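Local coordinates for paenibacillus xanthan lyase (Paenibacillus, PDB 6F2P), which cleaves the bacterial polysaccharide xanthan by an elimination (lyase) reaction, as a member of polysaccharide lyase family 8, at residues A[773-783]-A[799-810]; A[821-832]-A[886-897]. All coordinates share one frame; numbering follows the deposited sequence.

Contact 1 (A[773-783]-A[799-810]). With CA (calcium ion), chain D.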
loop_
_atom_site.group_PDB
_atom_site.type_symbol
_atom_site.label_atom_id
_atom_site.label_comp_id
_atom_site.label_asym_id
_atom_site.label_seq_id
_atom_site.Cartn_x
_atom_site.Cartn_y
_atom_site.Cartn_z
ATOM N N LEU A 773 -9.910 6.467 -21.648
ATOM C CA LEU A 773 -9.199 7.396 -20.787
ATOM C C LEU A 773 -9.497 7.138 -19.319
ATOM O O LEU A 773 -10.658 7.037 -18.924
ATOM C CB LEU A 773 -9.563 8.832 -21.148
ATOM C CG LEU A 773 -8.907 9.329 -22.429
ATOM C CD1 LEU A 773 -9.418 10.721 -22.792
ATOM C CD2 LEU A 773 -7.390 9.312 -22.260
ATOM N N PRO A 774 -8.440 7.021 -18.508
ATOM C CA PRO A 774 -8.598 6.875 -17.058
ATOM C C PRO A 774 -9.325 8.087 -16.512
ATOM O O PRO A 774 -9.016 9.212 -16.918
ATOM C CB PRO A 774 -7.154 6.837 -16.541
ATOM C CG PRO A 774 -6.325 7.423 -17.653
ATOM C CD PRO A 774 -7.027 7.061 -18.921
ATOM N N ILE A 775 -10.295 7.864 -15.632
ATOM C CA ILE A 775 -11.057 8.973 -15.088
ATOM C C ILE A 775 -10.557 9.349 -13.704
ATOM O O ILE A 775 -10.496 8.514 -12.799
ATOM C CB ILE A 775 -12.542 8.654 -15.031
ATOM C CG1 ILE A 775 -13.083 8.475 -16.449
ATOM C CG2 ILE A 775 -13.286 9.759 -14.291
ATOM C CD1 ILE A 775 -14.536 8.022 -16.504
ATOM N N ASN A 776 -10.197 10.615 -13.546
ATOM C CA ASN A 776 -9.620 11.076 -12.294
ATOM C C ASN A 776 -10.647 11.571 -11.265
ATOM O O ASN A 776 -10.405 11.496 -10.062
ATOM C CB ASN A 776 -8.560 12.144 -12.573
ATOM C CG ASN A 776 -7.935 12.698 -11.304
ATOM O OD1 ASN A 776 -7.277 11.973 -10.547
ATOM N ND2 ASN A 776 -8.120 14.000 -11.078
ATOM N N ALA A 777 -11.787 12.070 -11.746
ATOM C CA ALA A 777 -12.839 12.631 -10.890
ATOM C C ALA A 777 -14.126 12.815 -11.694
ATOM O O ALA A 777 -14.080 13.074 -12.892
ATOM C CB ALA A 777 -12.397 13.957 -10.297
ATOM N N LEU A 778 -15.274 12.686 -11.034
ATOM C CA LEU A 778 -16.566 12.788 -11.719
ATOM C C LEU A 778 -17.737 12.938 -10.746
ATOM O O LEU A 778 -17.617 12.629 -9.559
ATOM C CB LEU A 778 -16.801 11.578 -12.629
ATOM C CG LEU A 778 -17.172 10.248 -11.967
ATOM C CD1 LEU A 778 -17.706 9.278 -13.002
ATOM C CD2 LEU A 778 -15.985 9.637 -11.247
ATOM N N THR A 779 -18.864 13.424 -11.263
ATOM C CA THR A 779 -20.079 13.593 -10.475
ATOM C C THR A 779 -21.137 12.610 -10.939
ATOM O O THR A 779 -22.040 12.231 -10.183
ATOM C CB THR A 779 -20.676 14.990 -10.660
ATOM O OG1 THR A 779 -21.119 15.145 -12.014
ATOM C CG2 THR A 779 -19.657 16.040 -10.334
ATOM N N ASP A 780 -21.031 12.233 -12.205
ATOM C CA ASP A 780 -21.972 11.328 -12.841
ATOM C C ASP A 780 -21.215 10.268 -13.629
ATOM O O ASP A 780 -20.249 10.579 -14.330
ATOM C CB ASP A 780 -22.902 12.113 -13.766
ATOM C CG ASP A 780 -23.971 12.868 -13.008
ATOM O OD1 ASP A 780 -23.669 13.975 -12.514
ATOM O OD2 ASP A 780 -25.107 12.343 -12.908
ATOM N N THR A 781 -21.654 9.019 -13.517
ATOM C CA THR A 781 -20.991 7.930 -14.230
ATOM C C THR A 781 -21.327 7.909 -15.721
ATOM O O THR A 781 -22.491 7.842 -16.105
ATOM C CB THR A 781 -21.337 6.569 -13.620
ATOM O OG1 THR A 781 -20.898 6.539 -12.260
ATOM C CG2 THR A 781 -20.655 5.450 -14.389
ATOM N N PRO A 782 -20.294 7.966 -16.570
ATOM C CA PRO A 782 -20.502 7.866 -18.017
ATOM C C PRO A 782 -20.554 6.409 -18.470
ATOM O O PRO A 782 -20.049 5.526 -17.774
ATOM C CB PRO A 782 -19.256 8.546 -18.581
ATOM C CG PRO A 782 -18.200 8.228 -17.580
ATOM C CD PRO A 782 -18.880 8.213 -16.234
ATOM N N VAL A 783 -21.168 6.166 -19.623
ATOM C CA VAL A 783 -21.231 4.827 -20.197
ATOM C C VAL A 783 -20.698 4.868 -21.631
ATOM O O VAL A 783 -20.937 5.836 -22.358
ATOM C CB VAL A 783 -22.680 4.293 -20.211
ATOM C CG1 VAL A 783 -22.730 2.873 -20.759
ATOM C CG2 VAL A 783 -23.287 4.365 -18.825
ATOM N N ASN A 799 -23.610 11.206 -18.483
ATOM C CA ASN A 799 -24.966 11.116 -17.949
ATOM C C ASN A 799 -25.287 12.291 -17.045
ATOM O O ASN A 799 -26.193 12.216 -16.220
ATOM C CB ASN A 799 -25.158 9.803 -17.203
ATOM C CG ASN A 799 -25.301 8.632 -18.142
ATOM O OD1 ASN A 799 -26.159 8.638 -19.025
ATOM N ND2 ASN A 799 -24.445 7.626 -17.977
ATOM N N ASN A 800 -24.528 13.368 -17.218
ATOM C CA ASN A 800 -24.635 14.567 -16.399
ATOM C C ASN A 800 -26.058 15.100 -16.264
ATOM O O ASN A 800 -26.744 15.307 -17.268
ATOM C CB ASN A 800 -23.700 15.646 -16.942
ATOM C CG ASN A 800 -22.253 15.185 -16.989
ATOM O OD1 ASN A 800 -21.977 14.004 -17.214
ATOM N ND2 ASN A 800 -21.322 16.109 -16.765
ATOM N N ASN A 801 -26.470 15.309 -15.006
ATOM C CA ASN A 801 -27.833 15.698 -14.625
ATOM C C ASN A 801 -28.077 17.182 -14.671
ATOM O O ASN A 801 -29.167 17.623 -15.011
ATOM C CB ASN A 801 -28.126 15.308 -13.171
ATOM C CG ASN A 801 -28.041 13.836 -12.926
ATOM O OD1 ASN A 801 -27.351 13.397 -12.005
ATOM N ND2 ASN A 801 -28.759 13.054 -13.727
ATOM N N ALA A 802 -27.073 17.950 -14.267
ATOM C CA ALA A 802 -27.286 19.348 -13.933
ATOM C C ALA A 802 -26.029 20.183 -14.115
ATOM O O ALA A 802 -24.952 19.656 -14.380
ATOM C CB ALA A 802 -27.785 19.462 -12.498
ATOM N N VAL A 803 -26.182 21.493 -13.968
ATOM C CA VAL A 803 -25.069 22.420 -14.083
ATOM C C VAL A 803 -24.000 22.084 -13.042
ATOM O O VAL A 803 -24.319 21.615 -11.951
ATOM C CB VAL A 803 -25.572 23.879 -13.961
ATOM C CG1 VAL A 803 -24.424 24.862 -13.846
ATOM C CG2 VAL A 803 -26.449 24.218 -15.149
ATOM N N ASP A 804 -22.738 22.274 -13.424
ATOM C CA ASP A 804 -21.572 21.999 -12.584
ATOM C C ASP A 804 -21.189 20.517 -12.459
ATOM O O ASP A 804 -20.181 20.179 -11.831
ATOM C CB ASP A 804 -21.687 22.684 -11.217
ATOM C CG ASP A 804 -21.513 24.183 -11.314
ATOM O OD1 ASP A 804 -20.827 24.638 -12.257
ATOM O OD2 ASP A 804 -22.057 24.904 -10.455
ATOM N N ASP A 805 -21.990 19.641 -13.058
ATOM C CA ASP A 805 -21.600 18.248 -13.215
ATOM C C ASP A 805 -20.382 18.190 -14.130
ATOM O O ASP A 805 -20.288 18.947 -15.106
ATOM C CB ASP A 805 -22.730 17.431 -13.843
ATOM C CG ASP A 805 -23.709 16.893 -12.820
ATOM O OD1 ASP A 805 -23.424 16.960 -11.602
ATOM O OD2 ASP A 805 -24.763 16.377 -13.252
ATOM N N TYR A 806 -19.451 17.297 -13.824
ATOM C CA TYR A 806 -18.253 17.192 -14.639
ATOM C C TYR A 806 -17.735 15.766 -14.727
ATOM O O TYR A 806 -18.153 14.892 -13.967
ATOM C CB TYR A 806 -17.155 18.117 -14.099
ATOM C CG TYR A 806 -16.659 17.731 -12.728
ATOM C CD1 TYR A 806 -15.602 16.843 -12.576
ATOM C CD2 TYR A 806 -17.245 18.258 -11.584
ATOM C CE1 TYR A 806 -15.147 16.481 -11.325
ATOM C CE2 TYR A 806 -16.794 17.906 -10.328
ATOM C CZ TYR A 806 -15.747 17.015 -10.205
ATOM O OH TYR A 806 -15.287 16.657 -8.959
ATOM N N VAL A 807 -16.841 15.546 -15.685
ATOM C CA VAL A 807 -16.039 14.332 -15.761
ATOM C C VAL A 807 -14.615 14.778 -16.062
ATOM O O VAL A 807 -14.386 15.568 -16.979
ATOM C CB VAL A 807 -16.516 13.375 -16.868
ATOM C CG1 VAL A 807 -15.702 12.084 -16.844
ATOM C CG2 VAL A 807 -18.003 13.088 -16.732
ATOM N N GLU A 808 -13.665 14.301 -15.269
ATOM C CA GLU A 808 -12.289 14.743 -15.388
ATOM C C GLU A 808 -11.420 13.561 -15.814
ATOM O O GLU A 808 -11.403 12.519 -15.149
ATOM C CB GLU A 808 -11.817 15.338 -14.056
ATOM C CG GLU A 808 -10.397 15.883 -14.061
ATOM C CD GLU A 808 -10.044 16.598 -12.768
ATOM O OE1 GLU A 808 -10.059 17.850 -12.761
ATOM O OE2 GLU A 808 -9.754 15.913 -11.762
ATOM N N PHE A 809 -10.722 13.719 -16.936
ATOM C CA PHE A 809 -9.903 12.645 -17.485
ATOM C C PHE A 809 -8.419 12.905 -17.249
ATOM O O PHE A 809 -8.011 14.036 -16.995
ATOM C CB PHE A 809 -10.131 12.507 -18.989
ATOM C CG PHE A 809 -11.562 12.307 -19.382
ATOM C CD1 PHE A 809 -12.096 11.029 -19.474
ATOM C CD2 PHE A 809 -12.366 13.393 -19.704
ATOM C CE1 PHE A 809 -13.417 10.832 -19.856
ATOM C CE2 PHE A 809 -13.681 13.208 -20.098
ATOM C CZ PHE A 809 -14.207 11.921 -20.175
ATOM N N SER A 810 -7.611 11.856 -17.355
ATOM C CA SER A 810 -6.168 12.023 -17.313
ATOM C C SER A 810 -5.558 11.627 -18.650
ATOM O O SER A 810 -5.706 10.495 -19.102
ATOM C CB SER A 810 -5.544 11.204 -16.185
ATOM O OG SER A 810 -4.148 11.439 -16.129
HETATM CA CA CA D . -25.495 14.935 -11.161
HETATM O O HOH W 1 -21.116 11.057 -17.049
#

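Contact 2 (A[821-832]-A[886-897]). With CA (calcium ion), chain C.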
loop_
_atom_site.group_PDB
_atom_site.type_symbol
_atom_site.label_atom_id
_atom_site.label_comp_id
_atom_site.label_asym_id
_atom_site.label_seq_id
_atom_site.Cartn_x
_atom_site.Cartn_y
_atom_site.Cartn_z
ATOM N N VAL A 821 -6.584 22.548 -28.237
ATOM C CA VAL A 821 -7.313 21.372 -27.767
ATOM C C VAL A 821 -8.656 21.190 -28.463
ATOM O O VAL A 821 -9.546 22.027 -28.339
ATOM C CB VAL A 821 -7.540 21.409 -26.255
ATOM C CG1 VAL A 821 -8.307 20.169 -25.813
ATOM C CG2 VAL A 821 -6.210 21.494 -25.538
ATOM N N LYS A 822 -8.789 20.084 -29.191
ATOM C CA LYS A 822 -10.011 19.766 -29.920
ATOM C C LYS A 822 -10.697 18.513 -29.367
ATOM O O LYS A 822 -10.050 17.614 -28.824
ATOM C CB LYS A 822 -9.704 19.569 -31.409
ATOM C CG LYS A 822 -9.036 20.760 -32.074
ATOM C CD LYS A 822 -8.943 20.607 -33.594
ATOM C CE LYS A 822 -8.613 21.944 -34.250
ATOM N NZ LYS A 822 -8.486 21.876 -35.737
ATOM N N SER A 823 -12.013 18.447 -29.507
ATOM C CA SER A 823 -12.733 17.239 -29.131
ATOM C C SER A 823 -13.727 16.869 -30.218
ATOM O O SER A 823 -14.340 17.744 -30.826
ATOM C CB SER A 823 -13.451 17.423 -27.791
ATOM O OG SER A 823 -14.462 18.408 -27.885
ATOM N N ARG A 824 -13.861 15.575 -30.482
ATOM C CA ARG A 824 -14.823 15.100 -31.470
ATOM C C ARG A 824 -16.070 14.638 -30.740
ATOM O O ARG A 824 -16.005 13.762 -29.883
ATOM C CB ARG A 824 -14.240 13.970 -32.325
ATOM C CG ARG A 824 -15.130 13.534 -33.476
ATOM C CD ARG A 824 -14.449 12.473 -34.336
ATOM N NE ARG A 824 -14.925 12.485 -35.718
ATOM C CZ ARG A 824 -15.724 11.563 -36.248
ATOM N NH1 ARG A 824 -16.143 10.541 -35.520
ATOM N NH2 ARG A 824 -16.101 11.662 -37.515
ATOM N N ILE A 825 -17.196 15.255 -31.076
ATOM C CA ILE A 825 -18.453 15.018 -30.392
ATOM C C ILE A 825 -19.456 14.355 -31.338
ATOM O O ILE A 825 -19.659 14.828 -32.461
ATOM C CB ILE A 825 -19.053 16.353 -29.887
ATOM C CG1 ILE A 825 -18.061 17.091 -28.970
ATOM C CG2 ILE A 825 -20.414 16.125 -29.233
ATOM C CD1 ILE A 825 -17.512 16.257 -27.831
ATOM N N MET A 826 -20.075 13.261 -30.897
ATOM C CA MET A 826 -21.130 12.631 -31.685
ATOM C C MET A 826 -22.457 13.352 -31.451
ATOM O O MET A 826 -22.713 13.867 -30.354
ATOM C CB MET A 826 -21.258 11.156 -31.325
ATOM C CG MET A 826 -19.967 10.382 -31.447
ATOM S SD MET A 826 -19.451 10.244 -33.160
ATOM C CE MET A 826 -18.017 11.292 -33.128
ATOM N N LYS A 827 -23.296 13.400 -32.483
ATOM C CA LYS A 827 -24.599 14.042 -32.357
ATOM C C LYS A 827 -25.490 13.249 -31.409
ATOM O O LYS A 827 -25.541 12.017 -31.461
ATOM C CB LYS A 827 -25.284 14.182 -33.723
ATOM C CG LYS A 827 -26.633 14.906 -33.681
ATOM C CD LYS A 827 -27.283 14.948 -35.059
ATOM C CE LYS A 827 -28.692 15.524 -35.007
ATOM N NZ LYS A 827 -29.349 15.399 -36.340
ATOM N N SER A 828 -26.190 13.968 -30.544
ATOM C CA SER A 828 -27.104 13.357 -29.600
ATOM C C SER A 828 -28.182 14.381 -29.300
ATOM O O SER A 828 -27.886 15.561 -29.116
ATOM C CB SER A 828 -26.358 12.966 -28.321
ATOM O OG SER A 828 -27.237 12.542 -27.292
ATOM N N THR A 829 -29.434 13.939 -29.257
ATOM C CA THR A 829 -30.538 14.854 -28.987
ATOM C C THR A 829 -30.461 15.364 -27.548
ATOM O O THR A 829 -31.138 16.327 -27.178
ATOM C CB THR A 829 -31.906 14.201 -29.275
ATOM O OG1 THR A 829 -31.972 12.923 -28.634
ATOM C CG2 THR A 829 -32.098 14.009 -30.778
ATOM N N ASN A 830 -29.620 14.706 -26.751
ATOM C CA ASN A 830 -29.320 15.121 -25.388
ATOM C C ASN A 830 -27.872 15.582 -25.305
ATOM O O ASN A 830 -26.984 14.788 -24.995
ATOM C CB ASN A 830 -29.542 13.951 -24.432
ATOM C CG ASN A 830 -29.624 14.382 -22.979
ATOM O OD1 ASN A 830 -29.082 15.420 -22.592
ATOM N ND2 ASN A 830 -30.305 13.579 -22.162
ATOM N N SER A 831 -27.641 16.861 -25.601
ATOM C CA SER A 831 -26.302 17.450 -25.575
ATOM C C SER A 831 -26.305 18.786 -24.841
ATOM O O SER A 831 -26.936 19.742 -25.292
ATOM C CB SER A 831 -25.781 17.665 -26.999
ATOM O OG SER A 831 -25.661 16.441 -27.701
ATOM N N GLY A 832 -25.589 18.857 -23.722
ATOM C CA GLY A 832 -25.526 20.085 -22.947
ATOM C C GLY A 832 -24.511 21.083 -23.480
ATOM O O GLY A 832 -24.089 21.007 -24.638
ATOM N N SER A 886 -32.416 20.755 -26.294
ATOM C CA SER A 886 -31.771 19.533 -25.816
ATOM C C SER A 886 -32.622 18.787 -24.778
ATOM O O SER A 886 -33.322 19.411 -23.976
ATOM C CB SER A 886 -30.396 19.857 -25.236
ATOM O OG SER A 886 -29.744 18.681 -24.795
ATOM N N SER A 887 -32.557 17.453 -24.812
ATOM C CA SER A 887 -33.240 16.590 -23.843
ATOM C C SER A 887 -32.785 16.902 -22.425
ATOM O O SER A 887 -33.572 16.847 -21.475
ATOM C CB SER A 887 -32.923 15.114 -24.115
ATOM O OG SER A 887 -33.380 14.678 -25.381
ATOM N N GLY A 888 -31.497 17.207 -22.291
ATOM C CA GLY A 888 -30.889 17.445 -20.998
ATOM C C GLY A 888 -29.464 17.945 -21.120
ATOM O O GLY A 888 -29.143 18.737 -22.006
ATOM N N TYR A 889 -28.600 17.462 -20.237
ATOM C CA TYR A 889 -27.253 17.999 -20.125
ATOM C C TYR A 889 -26.173 17.002 -20.533
ATOM O O TYR A 889 -24.985 17.242 -20.308
ATOM C CB TYR A 889 -26.992 18.451 -18.688
ATOM C CG TYR A 889 -27.916 19.534 -18.178
ATOM C CD1 TYR A 889 -29.075 19.217 -17.473
ATOM C CD2 TYR A 889 -27.622 20.876 -18.379
ATOM C CE1 TYR A 889 -29.918 20.211 -16.982
ATOM C CE2 TYR A 889 -28.459 21.879 -17.898
ATOM C CZ TYR A 889 -29.605 21.541 -17.202
ATOM O OH TYR A 889 -30.427 22.542 -16.734
ATOM N N LYS A 890 -26.576 15.889 -21.137
ATOM C CA LYS A 890 -25.621 14.833 -21.470
ATOM C C LYS A 890 -24.690 15.188 -22.628
ATOM O O LYS A 890 -24.655 16.330 -23.099
ATOM C CB LYS A 890 -26.343 13.509 -21.724
ATOM C CG LYS A 890 -27.109 13.016 -20.504
ATOM C CD LYS A 890 -27.739 11.651 -20.733
ATOM C CE LYS A 890 -28.484 11.194 -19.488
ATOM N NZ LYS A 890 -28.934 9.784 -19.609
ATOM N N LEU A 891 -23.925 14.200 -23.077
ATOM C CA LEU A 891 -22.930 14.439 -24.109
ATOM C C LEU A 891 -22.404 13.114 -24.631
ATOM O O LEU A 891 -22.274 12.147 -23.874
ATOM C CB LEU A 891 -21.782 15.266 -23.533
ATOM C CG LEU A 891 -20.595 15.652 -24.417
ATOM C CD1 LEU A 891 -21.015 16.629 -25.510
ATOM C CD2 LEU A 891 -19.490 16.250 -23.559
ATOM N N MET A 892 -22.121 13.068 -25.927
ATOM C CA MET A 892 -21.493 11.903 -26.535
ATOM C C MET A 892 -20.063 12.243 -26.958
ATOM O O MET A 892 -19.827 12.678 -28.089
ATOM C CB MET A 892 -22.303 11.418 -27.743
ATOM C CG MET A 892 -23.593 10.695 -27.391
ATOM S SD MET A 892 -23.303 9.087 -26.621
ATOM C CE MET A 892 -24.842 8.879 -25.730
ATOM N N LEU A 893 -19.114 12.044 -26.047
ATOM C CA LEU A 893 -17.712 12.376 -26.300
ATOM C C LEU A 893 -16.971 11.250 -27.031
ATOM O O LEU A 893 -16.935 10.113 -26.561
ATOM C CB LEU A 893 -17.021 12.705 -24.975
ATOM C CG LEU A 893 -15.531 13.048 -24.943
ATOM C CD1 LEU A 893 -15.199 14.207 -25.872
ATOM C CD2 LEU A 893 -15.138 13.382 -23.511
ATOM N N ASP A 894 -16.376 11.565 -28.177
ATOM C CA ASP A 894 -15.661 10.549 -28.948
ATOM C C ASP A 894 -14.181 10.539 -28.591
ATOM O O ASP A 894 -13.637 9.496 -28.231
ATOM C CB ASP A 894 -15.860 10.749 -30.461
ATOM C CG ASP A 894 -15.279 9.598 -31.297
ATOM O OD1 ASP A 894 -14.811 8.598 -30.704
ATOM O OD2 ASP A 894 -15.303 9.686 -32.547
ATOM N N ASN A 895 -13.532 11.698 -28.695
ATOM C CA ASN A 895 -12.109 11.789 -28.377
ATOM C C ASN A 895 -11.604 13.213 -28.157
ATOM O O ASN A 895 -12.361 14.176 -28.258
ATOM C CB ASN A 895 -11.258 11.076 -29.439
ATOM C CG ASN A 895 -11.349 11.725 -30.815
ATOM O OD1 ASN A 895 -11.572 12.928 -30.944
ATOM N ND2 ASN A 895 -11.158 10.921 -31.855
ATOM N N PHE A 896 -10.319 13.323 -27.839
ATOM C CA PHE A 896 -9.619 14.596 -27.837
ATOM C C PHE A 896 -8.492 14.506 -28.858
ATOM O O PHE A 896 -7.978 13.421 -29.132
ATOM C CB PHE A 896 -9.009 14.895 -26.468
ATOM C CG PHE A 896 -10.014 15.199 -25.391
ATOM C CD1 PHE A 896 -10.647 16.429 -25.346
ATOM C CD2 PHE A 896 -10.297 14.266 -24.403
ATOM C CE1 PHE A 896 -11.559 16.720 -24.357
ATOM C CE2 PHE A 896 -11.211 14.553 -23.399
ATOM C CZ PHE A 896 -11.845 15.784 -23.380
ATOM N N SER A 897 -8.120 15.647 -29.422
ATOM C CA SER A 897 -6.904 15.756 -30.204
ATOM C C SER A 897 -6.152 16.974 -29.704
ATOM O O SER A 897 -6.764 17.981 -29.373
ATOM C CB SER A 897 -7.225 15.930 -31.689
ATOM O OG SER A 897 -7.801 14.760 -32.235
HETATM CA CA CA C . -13.791 6.979 -29.495
HETATM O O HOH W 2 -23.356 14.625 -27.555
#

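Contact 1 (A[773-783]-A[799-810])
Between the Ile775-Phe809 and Leu778-Val807 pairs, strands 775-778 and 806-810 run antiparallel at 166°, interrupted by a classic beta bulge in which Asn776 and Ala777 both face Glu808. Glu808 O accepts from Asn776 N at 2.8 Å and, weakly, from Ala777 N. With CG anti to the backbone N in both, Asn776 and Glu808 lie side by side, amide and carboxylate planes 19° apart, and Asn776 ND2 meets Glu808 OE2 on its anti side, out of the carboxylate plane, at 2.6 Å. Glu808 OE1 forms a salt bridge with Arg876 of strand 871-882, engaging both oxygens and fixing the carboxylate in rotation. On the face of Ile775 and Phe809, the Phe809 ring meets Ile775 CG1, and Leu773 CB, just before the strand, reaches Phe809 CD1 at 3.7 Å. That ring continues to Phe798 and Leu893, in the core between two antiparallel sheets, a calcium-bearing beta-sandwich, consistent with a carbohydrate-binding-module-like fold; 775-778 is an outermost strand. Thr779 CG2 lies against Tyr806 CE2, while Ala777 CB meets that ring in plane at its edge. Thr779 OG1 accepts from Tyr806 N and donates to the anti lone pair of Asp780 OD1, steering an oxygen that binds calcium at 2.5 Å. Asn801 OD1 and Asp805 OD2 also hold the metal, whose charge probably offsets the crowded carboxylates. Asp805 OD2 further accepts from Asn801 N and from Ala802 N, the first residue of a type II turn ending at Asp805. Away from the metal, Asn799 ND2 reaches Thr781 O in the carbonyl plane at 2.7 Å, nearly straight at 174°.

Contact 2 (A[821-832]-A[886-897])
Arg824 and Asp894 each hold CG anti to the backbone N (chi1 -173° and -172°), which lays their side chains alongside one another and forms a salt bridge. Arg824 NH1 meets Asp894 OD2 nearly along its C-O axis at 3.2 Å, with OD2 in the guanidinium plane, although the two flat groups are turned 61° apart. NH1 also bonds Asn789 O. The backbone here forms a classic beta bulge, with Asp894 and Asn895 both facing Arg824. On the buried face, Ile825 CD1 touches Leu893 CD1 at 3.7 Å. Past the strands, Asn830 OD1 accepts Lys890 N at 2.9 Å from above its carbonyl plane, and ND2 rests against CG and CD of Lys890, where the two side chains cross at a slant. Replacing Asn830 by an alanine would probably leave Lys890 N without this acceptor and free the 886-890 loop to shift. Ser886 OG steadies the same loop, receiving Ser831 N and donating to Gly888 O. Asp894 OD1 and O bind a calcium ion completed by Glu769, Glu771, Ser791 and Lys794, so the carboxylate is shared between metal and arginine, which is likely to stabilise its negative charge.

Overall arrangement
Followed from the N terminus, the two contacts come in series, neither nested nor crossed. Contact 1 closes a 15-residue loop that carries most of strand 783-786 and all of 794-798, both in the opposite sheet. Strand 806-813 then leads into 817-826, where contact 2 opens; it closes 53 residues later, after strands 832-838, 841-848, 857-867 and 871-882. Contact 1 thus borders one sheet of the sandwich; contact 2 pairs two strands of the other and reaches Gly832, where strand 832-838 of the first sheet begins. Phe809 and Leu893 meet between them, while Lys890 NZ probably bonds Asn799 OD1. The calcium ion of contact 2 draws Ser791 and Lys794 from the loop closed by contact 1.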